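Local coordinates for protein thiosulfate sulfurtransferase YnjE (Escherichia coli, PDB 2WLR) that catalyses transfer of the outer sulfur of thiosulfate to cyanide, giving thiocyanate and sulfite, as a monomeric periplasmic enzyme built of rhodanese domains, at residues Leu15-Arg26 and Asn72-Gly83; Met340-Trp350 and Thr374-Trp383. One frame throughout, in Å; residues are numbered along the deposited sequence.

Contact 1: residues Leu15-Arg26 and Asn72-Gly83; sequences LQQQNGKAIDTR and NLKTDAPVALYG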
loop_
_atom_site.group_PDB
_atom_site.type_symbol
_atom_site.label_atom_id
_atom_site.label_comp_id
_atom_site.label_asym_id
_atom_site.label_seq_id
_atom_site.Cartn_x
_atom_site.Cartn_y
_atom_site.Cartn_z
ATOM N N LEU A 15 -14.786 27.515 0.336
ATOM C CA LEU A 15 -14.431 26.575 1.373
ATOM C C LEU A 15 -13.103 26.931 2.037
ATOM O O LEU A 15 -12.975 26.877 3.266
ATOM C CB LEU A 15 -14.386 25.170 0.765
ATOM C CG LEU A 15 -14.166 24.023 1.754
ATOM C CD1 LEU A 15 -15.344 23.802 2.685
ATOM C CD2 LEU A 15 -13.876 22.740 0.974
ATOM N N GLN A 16 -12.099 27.280 1.229
ATOM C CA GLN A 16 -10.788 27.647 1.749
ATOM C C GLN A 16 -10.840 28.925 2.579
ATOM O O GLN A 16 -10.189 29.018 3.627
ATOM C CB GLN A 16 -9.781 27.805 0.605
ATOM C CG GLN A 16 -9.362 26.461 -0.016
ATOM C CD GLN A 16 -8.622 26.631 -1.347
ATOM O OE1 GLN A 16 -8.564 27.733 -1.896
ATOM N NE2 GLN A 16 -8.046 25.531 -1.872
ATOM N N GLN A 17 -11.595 29.904 2.102
ATOM C CA GLN A 17 -11.669 31.203 2.784
ATOM C C GLN A 17 -12.446 31.093 4.102
ATOM O O GLN A 17 -12.309 31.936 4.983
ATOM C CB GLN A 17 -12.248 32.279 1.850
ATOM C CG GLN A 17 -11.316 32.626 0.646
ATOM C CD GLN A 17 -9.953 33.154 1.053
ATOM O OE1 GLN A 17 -9.855 34.042 1.891
ATOM N NE2 GLN A 17 -8.887 32.593 0.460
ATOM N N GLN A 18 -13.190 30.005 4.267
ATOM C CA GLN A 18 -13.962 29.698 5.468
ATOM C C GLN A 18 -13.338 28.601 6.316
ATOM O O GLN A 18 -13.956 28.123 7.272
ATOM C CB GLN A 18 -15.397 29.324 5.069
ATOM C CG GLN A 18 -16.119 30.487 4.404
ATOM C CD GLN A 18 -17.494 30.167 3.845
ATOM O OE1 GLN A 18 -18.317 29.507 4.488
ATOM N NE2 GLN A 18 -17.771 30.706 2.657
ATOM N N ASN A 19 -12.106 28.217 5.983
ATOM C CA ASN A 19 -11.342 27.237 6.754
ATOM C C ASN A 19 -12.068 25.902 6.883
ATOM O O ASN A 19 -12.100 25.275 7.944
ATOM C CB ASN A 19 -10.977 27.815 8.127
ATOM C CG ASN A 19 -9.877 27.022 8.833
ATOM O OD1 ASN A 19 -9.040 26.398 8.183
ATOM N ND2 ASN A 19 -9.873 27.064 10.165
ATOM N N GLY A 20 -12.636 25.471 5.773
ATOM C CA GLY A 20 -13.384 24.218 5.698
ATOM C C GLY A 20 -12.541 23.089 5.162
ATOM O O GLY A 20 -11.372 23.267 4.825
ATOM N N LYS A 21 -13.154 21.910 5.091
ATOM C CA LYS A 21 -12.503 20.719 4.576
ATOM C C LYS A 21 -13.394 20.051 3.520
ATOM O O LYS A 21 -14.613 20.000 3.663
ATOM C CB LYS A 21 -12.218 19.733 5.708
ATOM C CG LYS A 21 -11.101 20.213 6.650
ATOM C CD LYS A 21 -10.846 19.256 7.809
ATOM C CE LYS A 21 -9.830 19.843 8.783
ATOM N NZ LYS A 21 -10.405 21.008 9.523
ATOM N N ALA A 22 -12.771 19.589 2.445
ATOM C CA ALA A 22 -13.472 18.823 1.410
ATOM C C ALA A 22 -13.360 17.319 1.707
ATOM O O ALA A 22 -12.334 16.840 2.183
ATOM C CB ALA A 22 -12.900 19.163 0.022
ATOM N N ILE A 23 -14.434 16.594 1.377
ATOM C CA ILE A 23 -14.458 15.137 1.568
ATOM C C ILE A 23 -14.910 14.471 0.259
ATOM O O ILE A 23 -15.999 14.715 -0.248
ATOM C CB ILE A 23 -15.396 14.683 2.689
ATOM C CG1 ILE A 23 -14.983 15.348 4.005
ATOM C CG2 ILE A 23 -15.389 13.167 2.750
ATOM C CD1 ILE A 23 -15.856 14.963 5.210
ATOM N N ASP A 24 -14.000 13.676 -0.286
ATOM C CA ASP A 24 -14.168 12.917 -1.520
ATOM C C ASP A 24 -14.809 11.595 -1.130
ATOM O O ASP A 24 -14.225 10.813 -0.372
ATOM C CB ASP A 24 -12.767 12.722 -2.108
ATOM C CG ASP A 24 -12.752 12.140 -3.492
ATOM O OD1 ASP A 24 -13.608 11.340 -3.859
ATOM O OD2 ASP A 24 -11.811 12.496 -4.263
ATOM N N THR A 25 -16.032 11.372 -1.582
ATOM C CA THR A 25 -16.822 10.195 -1.230
ATOM C C THR A 25 -16.678 9.007 -2.185
ATOM O O THR A 25 -17.334 7.991 -2.016
ATOM C CB THR A 25 -18.306 10.571 -1.070
ATOM O OG1 THR A 25 -18.857 10.877 -2.347
ATOM C CG2 THR A 25 -18.482 11.741 -0.064
ATOM N N ARG A 26 -15.752 9.122 -3.136
ATOM C CA ARG A 26 -15.513 8.063 -4.094
ATOM C C ARG A 26 -14.577 6.993 -3.510
ATOM O O ARG A 26 -13.887 7.250 -2.562
ATOM C CB ARG A 26 -14.814 8.667 -5.313
ATOM C CG ARG A 26 -15.644 9.681 -6.049
ATOM C CD ARG A 26 -14.912 10.283 -7.218
ATOM N NE ARG A 26 -13.744 10.994 -6.748
ATOM C CZ ARG A 26 -12.814 11.508 -7.547
ATOM N NH1 ARG A 26 -12.903 11.380 -8.869
ATOM N NH2 ARG A 26 -11.769 12.099 -7.037
ATOM N N ASN A 72 -8.994 15.928 12.364
ATOM C CA ASN A 72 -9.157 17.310 12.852
ATOM C C ASN A 72 -10.366 18.037 12.233
ATOM O O ASN A 72 -10.327 19.241 11.896
ATOM C CB ASN A 72 -7.864 18.102 12.618
ATOM C CG ASN A 72 -6.629 17.384 13.161
ATOM O OD1 ASN A 72 -6.563 17.033 14.343
ATOM N ND2 ASN A 72 -5.639 17.170 12.295
ATOM N N LEU A 73 -11.476 17.321 12.143
ATOM C CA LEU A 73 -12.708 17.926 11.689
ATOM C C LEU A 73 -13.422 18.562 12.872
ATOM O O LEU A 73 -13.900 17.866 13.766
ATOM C CB LEU A 73 -13.592 16.868 11.031
ATOM C CG LEU A 73 -13.102 16.493 9.631
ATOM C CD1 LEU A 73 -13.608 15.123 9.236
ATOM C CD2 LEU A 73 -13.562 17.543 8.618
ATOM N N LYS A 74 -13.484 19.887 12.886
ATOM C CA LYS A 74 -14.130 20.545 14.013
ATOM C C LYS A 74 -15.644 20.468 13.859
ATOM O O LYS A 74 -16.156 20.627 12.749
ATOM C CB LYS A 74 -13.647 21.984 14.134
ATOM C CG LYS A 74 -12.160 22.065 14.447
ATOM C CD LYS A 74 -11.343 22.511 13.245
ATOM C CE LYS A 74 -11.328 24.029 13.126
ATOM N NZ LYS A 74 -12.629 24.625 12.646
ATOM N N THR A 75 -16.352 20.219 14.970
ATOM C CA THR A 75 -17.809 20.008 14.959
ATOM C C THR A 75 -18.550 20.918 13.979
ATOM O O THR A 75 -19.362 20.444 13.171
ATOM C CB THR A 75 -18.414 20.215 16.384
ATOM O OG1 THR A 75 -17.845 19.263 17.296
ATOM C CG2 THR A 75 -19.921 20.055 16.375
ATOM N N ASP A 76 -18.251 22.216 14.039
ATOM C CA ASP A 76 -19.034 23.221 13.327
ATOM C C ASP A 76 -18.329 23.847 12.136
ATOM O O ASP A 76 -18.885 24.736 11.534
ATOM C CB ASP A 76 -19.456 24.353 14.284
ATOM C CG ASP A 76 -20.287 23.856 15.460
ATOM O OD1 ASP A 76 -20.959 22.810 15.343
ATOM O OD2 ASP A 76 -20.273 24.532 16.514
ATOM N N ALA A 77 -17.140 23.366 11.784
ATOM C CA ALA A 77 -16.447 23.882 10.595
ATOM C C ALA A 77 -17.125 23.343 9.329
ATOM O O ALA A 77 -17.602 22.218 9.343
ATOM C CB ALA A 77 -14.986 23.475 10.627
ATOM N N PRO A 78 -17.172 24.144 8.239
ATOM C CA PRO A 78 -17.760 23.635 6.980
ATOM C C PRO A 78 -17.060 22.371 6.453
ATOM O O PRO A 78 -15.845 22.286 6.454
ATOM C CB PRO A 78 -17.575 24.786 5.981
ATOM C CG PRO A 78 -17.008 25.952 6.770
ATOM C CD PRO A 78 -16.592 25.491 8.105
ATOM N N VAL A 79 -17.849 21.378 6.061
ATOM C CA VAL A 79 -17.320 20.275 5.249
ATOM C C VAL A 79 -18.094 20.249 3.948
ATOM O O VAL A 79 -19.302 20.465 3.930
ATOM C CB VAL A 79 -17.309 18.893 5.989
ATOM C CG1 VAL A 79 -16.586 19.053 7.313
ATOM C CG2 VAL A 79 -18.709 18.338 6.187
ATOM N N ALA A 80 -17.385 20.089 2.828
ATOM C CA ALA A 80 -18.021 20.081 1.513
ATOM C C ALA A 80 -17.738 18.745 0.851
ATOM O O ALA A 80 -16.572 18.384 0.644
ATOM C CB ALA A 80 -17.503 21.193 0.660
ATOM N N LEU A 81 -18.797 18.013 0.542
ATOM C CA LEU A 81 -18.715 16.672 -0.029
ATOM C C LEU A 81 -18.757 16.709 -1.531
ATOM O O LEU A 81 -19.372 17.592 -2.145
ATOM C CB LEU A 81 -19.882 15.815 0.443
ATOM C CG LEU A 81 -20.184 15.777 1.938
ATOM C CD1 LEU A 81 -21.255 14.764 2.251
ATOM C CD2 LEU A 81 -18.974 15.521 2.758
ATOM N N TYR A 82 -18.084 15.744 -2.149
ATOM C CA TYR A 82 -18.259 15.520 -3.569
ATOM C C TYR A 82 -18.165 14.074 -3.964
ATOM O O TYR A 82 -17.766 13.201 -3.173
ATOM C CB TYR A 82 -17.328 16.415 -4.389
ATOM C CG TYR A 82 -15.855 16.073 -4.251
ATOM C CD1 TYR A 82 -15.072 16.659 -3.273
ATOM C CD2 TYR A 82 -15.237 15.241 -5.154
ATOM C CE1 TYR A 82 -13.710 16.365 -3.152
ATOM C CE2 TYR A 82 -13.894 14.933 -5.041
ATOM C CZ TYR A 82 -13.116 15.513 -4.060
ATOM O OH TYR A 82 -11.783 15.170 -4.005
ATOM N N GLY A 83 -18.595 13.808 -5.179
ATOM C CA GLY A 83 -18.723 12.476 -5.703
ATOM C C GLY A 83 -20.081 12.253 -6.310
ATOM O O GLY A 83 -20.776 13.213 -6.636
#

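Contact 2: residues Met340-Trp350 and Thr374-Trp383; sequences MRSADDITAMW and TFMYARAMGW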
loop_
_atom_site.group_PDB
_atom_site.type_symbol
_atom_site.label_atom_id
_atom_site.label_comp_id
_atom_site.label_asym_id
_atom_site.label_seq_id
_atom_site.Cartn_x
_atom_site.Cartn_y
_atom_site.Cartn_z
HETATM N N MSE A 340 -5.093 0.810 0.399
HETATM C CA MSE A 340 -4.116 1.673 1.047
HETATM C C MSE A 340 -4.775 2.925 1.560
HETATM O O MSE A 340 -5.458 3.658 0.810
HETATM C CB MSE A 340 -2.981 2.049 0.071
HETATM C CG MSE A 340 -1.835 2.796 0.751
HETATM SE SE MSE A 340 -0.713 3.758 -0.462
HETATM C CE MSE A 340 -1.963 5.172 -0.847
ATOM N N ARG A 341 -4.536 3.247 2.843
ATOM C CA ARG A 341 -4.993 4.514 3.429
ATOM C C ARG A 341 -4.390 5.709 2.713
ATOM O O ARG A 341 -3.351 5.580 2.060
ATOM C CB ARG A 341 -4.612 4.601 4.901
ATOM C CG ARG A 341 -5.425 3.702 5.779
ATOM C CD ARG A 341 -4.938 3.852 7.208
ATOM N NE ARG A 341 -5.337 5.129 7.774
ATOM C CZ ARG A 341 -4.823 5.667 8.871
ATOM N NH1 ARG A 341 -3.844 5.056 9.538
ATOM N NH2 ARG A 341 -5.298 6.824 9.311
ATOM N N SER A 342 -5.023 6.872 2.839
ATOM C CA SER A 342 -4.549 8.052 2.120
ATOM C C SER A 342 -3.092 8.381 2.415
ATOM O O SER A 342 -2.617 8.256 3.558
ATOM C CB SER A 342 -5.446 9.248 2.376
ATOM O OG SER A 342 -4.944 10.108 3.336
ATOM N N ALA A 343 -2.415 8.877 1.389
ATOM C CA ALA A 343 -1.019 9.240 1.503
ATOM C C ALA A 343 -0.826 10.284 2.581
ATOM O O ALA A 343 0.151 10.220 3.312
ATOM C CB ALA A 343 -0.525 9.781 0.201
ATOM N N ASP A 344 -1.777 11.215 2.710
ATOM C CA ASP A 344 -1.644 12.262 3.724
ATOM C C ASP A 344 -1.621 11.619 5.106
ATOM O O ASP A 344 -0.899 12.045 5.990
ATOM C CB ASP A 344 -2.817 13.257 3.627
ATOM C CG ASP A 344 -2.656 14.277 2.514
ATOM O OD1 ASP A 344 -1.584 14.376 1.883
ATOM O OD2 ASP A 344 -3.641 15.008 2.277
ATOM N N ASP A 345 -2.464 10.618 5.322
ATOM C CA ASP A 345 -2.556 9.992 6.622
ATOM C C ASP A 345 -1.296 9.169 6.942
ATOM O O ASP A 345 -0.772 9.242 8.037
ATOM C CB ASP A 345 -3.808 9.140 6.700
ATOM C CG ASP A 345 -5.086 9.962 6.538
ATOM O OD1 ASP A 345 -5.018 11.217 6.593
ATOM O OD2 ASP A 345 -6.151 9.338 6.336
ATOM N N ILE A 346 -0.795 8.414 5.976
ATOM C CA ILE A 346 0.453 7.685 6.155
ATOM C C ILE A 346 1.594 8.664 6.425
ATOM O O ILE A 346 2.407 8.441 7.341
ATOM C CB ILE A 346 0.742 6.760 4.935
ATOM C CG1 ILE A 346 -0.342 5.688 4.861
ATOM C CG2 ILE A 346 2.098 6.116 5.048
ATOM C CD1 ILE A 346 -0.382 4.800 3.606
ATOM N N THR A 347 1.666 9.727 5.631
ATOM C CA THR A 347 2.664 10.749 5.846
ATOM C C THR A 347 2.628 11.299 7.269
ATOM O O THR A 347 3.663 11.434 7.895
ATOM C CB THR A 347 2.551 11.867 4.819
ATOM O OG1 THR A 347 2.627 11.289 3.507
ATOM C CG2 THR A 347 3.652 12.903 5.011
ATOM N N ALA A 348 1.440 11.555 7.785
ATOM C CA ALA A 348 1.318 12.124 9.144
ATOM C C ALA A 348 1.752 11.142 10.210
ATOM O O ALA A 348 2.406 11.518 11.206
ATOM C CB ALA A 348 -0.097 12.548 9.382
HETATM N N MSE A 349 1.414 9.884 10.051
HETATM C CA MSE A 349 1.786 8.946 11.084
HETATM C C MSE A 349 3.297 8.732 11.097
HETATM O O MSE A 349 3.887 8.591 12.174
HETATM C CB MSE A 349 0.954 7.665 11.082
HETATM C CG MSE A 349 1.263 6.648 10.127
HETATM SE SE MSE A 349 -0.176 5.257 10.327
HETATM C CE MSE A 349 0.405 4.270 8.785
ATOM N N TRP A 350 3.931 8.758 9.924
ATOM C CA TRP A 350 5.394 8.678 9.830
ATOM C C TRP A 350 6.072 9.950 10.367
ATOM O O TRP A 350 7.063 9.864 11.110
ATOM C CB TRP A 350 5.850 8.315 8.405
ATOM C CG TRP A 350 5.588 6.875 8.048
ATOM C CD1 TRP A 350 5.303 5.856 8.908
ATOM C CD2 TRP A 350 5.601 6.306 6.742
ATOM N NE1 TRP A 350 5.121 4.692 8.216
ATOM C CE2 TRP A 350 5.305 4.940 6.892
ATOM C CE3 TRP A 350 5.845 6.822 5.465
ATOM C CZ2 TRP A 350 5.220 4.067 5.818
ATOM C CZ3 TRP A 350 5.736 5.956 4.379
ATOM C CH2 TRP A 350 5.462 4.594 4.574
ATOM N N THR A 374 4.930 -1.614 2.969
ATOM C CA THR A 374 5.168 -0.194 3.185
ATOM C C THR A 374 6.102 0.390 2.144
ATOM O O THR A 374 5.912 1.543 1.741
ATOM C CB THR A 374 5.696 0.155 4.587
ATOM O OG1 THR A 374 6.818 -0.649 4.924
ATOM C CG2 THR A 374 4.592 -0.102 5.615
ATOM N N PHE A 375 7.113 -0.379 1.726
ATOM C CA PHE A 375 7.961 0.063 0.623
ATOM C C PHE A 375 7.122 0.374 -0.611
ATOM O O PHE A 375 7.299 1.420 -1.260
ATOM C CB PHE A 375 8.979 -1.000 0.256
ATOM C CG PHE A 375 9.743 -0.706 -0.994
ATOM C CD1 PHE A 375 9.254 -1.124 -2.204
ATOM C CD2 PHE A 375 10.959 -0.056 -0.955
ATOM C CE1 PHE A 375 9.956 -0.872 -3.376
ATOM C CE2 PHE A 375 11.647 0.200 -2.137
ATOM C CZ PHE A 375 11.130 -0.232 -3.343
HETATM N N MSE A 376 6.230 -0.542 -0.987
HETATM C CA MSE A 376 5.399 -0.298 -2.173
HETATM C C MSE A 376 4.510 0.920 -2.037
HETATM O O MSE A 376 4.350 1.666 -2.989
HETATM C CB MSE A 376 4.605 -1.544 -2.569
HETATM C CG MSE A 376 5.433 -2.753 -2.950
HETATM SE SE MSE A 376 6.516 -2.475 -4.551
HETATM C CE MSE A 376 5.062 -2.609 -5.880
ATOM N N TYR A 377 3.918 1.125 -0.867
ATOM C CA TYR A 377 3.135 2.342 -0.634
ATOM C C TYR A 377 4.008 3.616 -0.727
ATOM O O TYR A 377 3.657 4.546 -1.421
ATOM C CB TYR A 377 2.416 2.275 0.698
ATOM C CG TYR A 377 1.384 1.167 0.829
ATOM C CD1 TYR A 377 0.807 0.563 -0.313
ATOM C CD2 TYR A 377 1.029 0.678 2.075
ATOM C CE1 TYR A 377 -0.123 -0.438 -0.201
ATOM C CE2 TYR A 377 0.079 -0.323 2.178
ATOM C CZ TYR A 377 -0.478 -0.871 1.034
ATOM O OH TYR A 377 -1.413 -1.881 1.163
ATOM N N ALA A 378 5.164 3.629 -0.065
ATOM C CA ALA A 378 6.052 4.795 -0.126
ATOM C C ALA A 378 6.522 5.079 -1.543
ATOM O O ALA A 378 6.616 6.205 -1.945
ATOM C CB ALA A 378 7.269 4.558 0.787
ATOM N N ARG A 379 6.793 4.024 -2.316
ATOM C CA ARG A 379 7.142 4.161 -3.720
ATOM C C ARG A 379 6.009 4.848 -4.507
ATOM O O ARG A 379 6.249 5.821 -5.243
ATOM C CB ARG A 379 7.448 2.783 -4.291
ATOM C CG ARG A 379 7.765 2.773 -5.776
ATOM C CD ARG A 379 8.017 1.358 -6.255
ATOM N NE ARG A 379 8.118 1.198 -7.711
ATOM C CZ ARG A 379 7.244 0.568 -8.490
ATOM N NH1 ARG A 379 6.099 0.084 -8.031
ATOM N NH2 ARG A 379 7.499 0.478 -9.795
ATOM N N ALA A 380 4.761 4.399 -4.303
ATOM C CA ALA A 380 3.580 4.979 -4.973
ATOM C C ALA A 380 3.368 6.434 -4.526
ATOM O O ALA A 380 2.896 7.299 -5.290
ATOM C CB ALA A 380 2.362 4.134 -4.657
HETATM N N MSE A 381 3.757 6.718 -3.291
HETATM C CA MSE A 381 3.689 8.055 -2.703
HETATM C C MSE A 381 4.780 8.985 -3.205
HETATM O O MSE A 381 4.804 10.166 -2.828
HETATM C CB MSE A 381 3.769 7.949 -1.183
HETATM C CG MSE A 381 2.495 7.457 -0.569
HETATM SE SE MSE A 381 2.672 6.732 1.260
HETATM C CE MSE A 381 3.186 8.229 2.304
ATOM N N GLY A 382 5.730 8.456 -3.976
ATOM C CA GLY A 382 6.769 9.264 -4.580
ATOM C C GLY A 382 7.967 9.485 -3.687
ATOM O O GLY A 382 8.783 10.361 -3.970
ATOM N N TRP A 383 8.124 8.695 -2.621
ATOM C CA TRP A 383 9.296 8.844 -1.772
ATOM C C TRP A 383 10.495 8.321 -2.565
ATOM O O TRP A 383 10.446 7.213 -3.086
ATOM C CB TRP A 383 9.108 8.073 -0.464
ATOM C CG TRP A 383 8.166 8.736 0.463
ATOM C CD1 TRP A 383 7.051 9.464 0.140
ATOM C CD2 TRP A 383 8.318 8.834 1.876
ATOM N NE1 TRP A 383 6.490 9.979 1.289
ATOM C CE2 TRP A 383 7.244 9.601 2.368
ATOM C CE3 TRP A 383 9.245 8.319 2.780
ATOM C CZ2 TRP A 383 7.091 9.883 3.733
ATOM C CZ3 TRP A 383 9.106 8.603 4.134
ATOM C CH2 TRP A 383 8.034 9.377 4.603
HETATM O O HOH W 1 4.375 11.942 1.492
#

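Contact 1: residues Leu15-Arg26 and Asn72-Gly83
Leu15 meets Ala80 where helix 12-17 packs on the parallel sheet of the first rhodanese domain. Its CD1 lies 3.9 Å from Ala80 CB and also touches Pro78. A Schellman motif at Asn19 ends the helix, and the chain turns into strand 21-24, which runs parallel to strand 79-82. Lys21 N starts the pairing by donating to Pro78 O. The Lys21 side chain runs over Leu73, with CD only 3.3 Å from Leu73 CD2, a tight contact. A bend at its end (chi4 70°) brings NZ to the backbone carbonyl Asn72 O, 3.0 Å away. Ala22 and Ala80 share one face of the sheet. On the other face Ile23 lies alongside Leu81, with Ile23 CB 3.7 Å from Leu81 CD2.

Asp24 sets its CA over the Tyr82 ring, offset toward the rim, in a CH-pi contact. Its carboxylate is gripped side-on by Arg26 NE and NH2, while OD1 also takes Arg26 N in an Asx turn. Tyr82 OH makes a weak bond to Asp24 OD2 and a stronger one to Glu45 N. An alanine in place of Asp24 would remove the carboxylate, probably leaving the Arg26 guanidinium without its charge partner and less firmly held, though Gln36 and Gly43 also bond to it. At Thr25 both N and OG1 donate to Tyr82 O, and OG1 sits 2.7 Å from Tyr82 O, above the carbonyl plane.

Contact 2: residues Met340-Trp350 and Thr374-Trp383
In the third rhodanese domain, helix 343-351 and the residues leading into it pack against helix 369-380 and the turn that follows it. No direct hydrogen bond crosses between the segments. Met340, a selenomethionine like Met381, runs past the Tyr377 side chain in the opposite direction. Its CG sits above the ring centre, 3.5 Å from the centroid. Its SE is set obliquely to the same ring, in a Met-aromatic contact. With CG anti to the backbone N (chi1 -172°), the chain passes across the ring face.

Met381 fills the middle. Its CG touches Ala343 CB. The chain bends at chi3 (65°), and CE reaches Ile346 CG2 at 3.6 Å, Thr347 OG1 at 3.3 Å and the Trp350 ring.

Trp350 turns its edge to the face of Trp383. The six-membered rings are T-shaped, with centroids 5.1 Å apart and planes at 69°. Thr374 CB lies at the edge of the Trp350 ring, 4.1 Å from CZ2, and Ala378 CB touches CZ3. Trp350 NE1 is held by Gly321 O. One water bridges the segments: it donates to Thr347 OG1 and accepts from Trp383 NE1 at 2.9 Å. Thr347 OG1 in turn donates to Ala343 O, one turn back in its own helix. Behind this layer, Phe363 of strand 360-363 meets Trp350, Thr374 and Ala378, as expected for helices packed beside the central parallel sheet of a rhodanese domain.

How the contacts relate
Contact 1 and contact 2 belong to different rhodanese domains of one chain and follow each other in sequence. Their centres are 22 Å apart, and their nearest atoms are about 8 Å apart, without touching. Contact 1 joins neighbouring strands inside a sheet, largely by backbone bonds; contact 2 joins side chains from two helices and the residues flanking them. Only contact 2 comes near an annotated site. The side chain of Thr374 is about 6 Å from that of Arg370, a substrate-binding residue by similarity. Helix 369-380 follows closely after Cys365, which carries the persulfide intermediate and is oxidised to 3-sulfinoalanine here. The side chain of Trp350 is about 10 Å from a bound HEPES molecule.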